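Local coordinates for Xcc1710-like domain-containing protein (PDB 3CPK) that is of unknown function but belongs to the Xcc1710-like (DUF498/DUF598) family and carries an antiparallel beta hairpin packed beside a mixed beta sheet and its helices, at residues 14-17 against 22-25. Numbering follows the deposited sequence.
Sequences VTAY and IEVN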
loop_
_atom_site.group_PDB
_atom_site.type_symbol
_atom_site.label_atom_id
_atom_site.label_comp_id
_atom_site.label_asym_id
_atom_site.label_seq_id
_atom_site.Cartn_x
_atom_site.Cartn_y
_atom_site.Cartn_z
ATOM N N VAL A 14 5.698 4.345 -8.130
ATOM C CA VAL A 14 4.688 3.727 -8.966
ATOM C C VAL A 14 4.859 4.383 -10.334
ATOM O O VAL A 14 4.542 5.557 -10.533
ATOM C CB VAL A 14 3.272 3.993 -8.431
ATOM C CG1 VAL A 14 2.249 3.712 -9.519
ATOM C CG2 VAL A 14 3.002 3.111 -7.218
ATOM N N THR A 15 5.379 3.604 -11.272
ATOM C CA THR A 15 5.670 4.077 -12.619
ATOM C C THR A 15 4.478 4.227 -13.571
ATOM O O THR A 15 4.386 5.195 -14.315
ATOM C CB THR A 15 6.717 3.151 -13.271
ATOM O OG1 THR A 15 7.968 3.306 -12.596
ATOM C CG2 THR A 15 6.899 3.501 -14.729
ATOM N N ALA A 16 3.588 3.248 -13.557
ATOM C CA ALA A 16 2.415 3.269 -14.407
ATOM C C ALA A 16 1.369 2.413 -13.720
ATOM O O ALA A 16 1.677 1.666 -12.793
ATOM C CB ALA A 16 2.744 2.707 -15.788
ATOM N N TYR A 17 0.132 2.539 -14.167
ATOM C CA TYR A 17 -0.977 1.786 -13.600
ATOM C C TYR A 17 -1.689 1.220 -14.803
ATOM O O TYR A 17 -1.770 1.869 -15.843
ATOM C CB TYR A 17 -1.932 2.714 -12.844
ATOM C CG TYR A 17 -1.317 4.037 -12.435
ATOM C CD1 TYR A 17 -0.788 4.908 -13.391
ATOM C CD2 TYR A 17 -1.234 4.406 -11.095
ATOM C CE1 TYR A 17 -0.186 6.104 -13.025
ATOM C CE2 TYR A 17 -0.633 5.608 -10.716
ATOM C CZ TYR A 17 -0.109 6.446 -11.687
ATOM O OH TYR A 17 0.519 7.614 -11.332
ATOM N N ILE A 22 0.043 -2.879 -11.678
ATOM C CA ILE A 22 0.645 -1.663 -11.178
ATOM C C ILE A 22 2.088 -1.823 -11.624
ATOM O O ILE A 22 2.650 -2.914 -11.549
ATOM C CB ILE A 22 0.592 -1.568 -9.642
ATOM C CG1 ILE A 22 -0.864 -1.479 -9.184
ATOM C CG2 ILE A 22 1.363 -0.345 -9.163
ATOM C CD1 ILE A 22 -1.636 -0.310 -9.802
ATOM N N GLU A 23 2.675 -0.754 -12.134
ATOM C CA GLU A 23 4.060 -0.807 -12.554
ATOM C C GLU A 23 4.842 -0.031 -11.510
ATOM O O GLU A 23 4.575 1.149 -11.256
ATOM C CB GLU A 23 4.227 -0.165 -13.930
ATOM C CG GLU A 23 5.635 -0.275 -14.487
ATOM C CD GLU A 23 5.762 0.295 -15.888
ATOM O OE1 GLU A 23 6.351 1.384 -16.039
ATOM O OE2 GLU A 23 5.266 -0.346 -16.842
ATOM N N VAL A 24 5.793 -0.697 -10.877
ATOM C CA VAL A 24 6.603 -0.037 -9.879
ATOM C C VAL A 24 8.050 -0.074 -10.346
ATOM O O VAL A 24 8.563 -1.131 -10.716
ATOM C CB VAL A 24 6.464 -0.735 -8.515
ATOM C CG1 VAL A 24 7.172 0.074 -7.427
ATOM C CG2 VAL A 24 5.002 -0.904 -8.181
ATOM N N ASN A 25 8.697 1.089 -10.349
ATOM C CA ASN A 25 10.089 1.191 -10.769
ATOM C C ASN A 25 10.256 0.577 -12.160
ATOM O O ASN A 25 11.287 -0.033 -12.471
ATOM C CB ASN A 25 10.993 0.484 -9.744
ATOM C CG ASN A 25 10.828 1.043 -8.319
ATOM O OD1 ASN A 25 11.118 0.364 -7.337
ATOM N ND2 ASN A 25 10.371 2.280 -8.215
#
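Glu23 O is gripped by two successive backbone amides, Thr15 N at 2.6 Å and Ala16 N at 3.3 Å. This is a classic beta bulge in the hairpin of strands 14-18 and 21-24. Both donors reach the oxygen from the same face of its carbonyl plane. The longer bond is the straighter at hydrogen, 161° against 130° for Thr15. The return bond, from Glu23 N to Ala16 O at 2.7 Å, completes the hydrogen-bonded pair. Thr15 is the extra residue of the bulge, and its helix-like backbone brings the two N-H groups to one acceptor. The bulge puts one extra residue in strand 14-18, yet Val14 still pairs with Val24 and Tyr17 with Ile22, both as non-hydrogen-bonded pairs.

Val14, Tyr17, Ile22 and Val24 share one face of the hairpin. Val14 CG1 lies 4.2 Å from Ile22 CG2, the two branches passing at a slant. This face turns to the rest of the domain: Val14, Tyr17 and Ile22 touch helix 123-135, while Val14 and Val24 touch strand 33-35. Ala16 and Glu23 lie on the other face, with their CB atoms 3.7 Å apart. Glu23 CG, anti to the backbone N (chi1 -176°), is thereby laid alongside Thr15, 3.8 Å from Thr15 CB. Thr15 OG1 sits beside its own backbone N and is hydrogen-bonded to Gln26 N, just past segment 22-25. At the turn end of the contact, Ile22 CD1 lies 4.3 Å from Tyr17 CB.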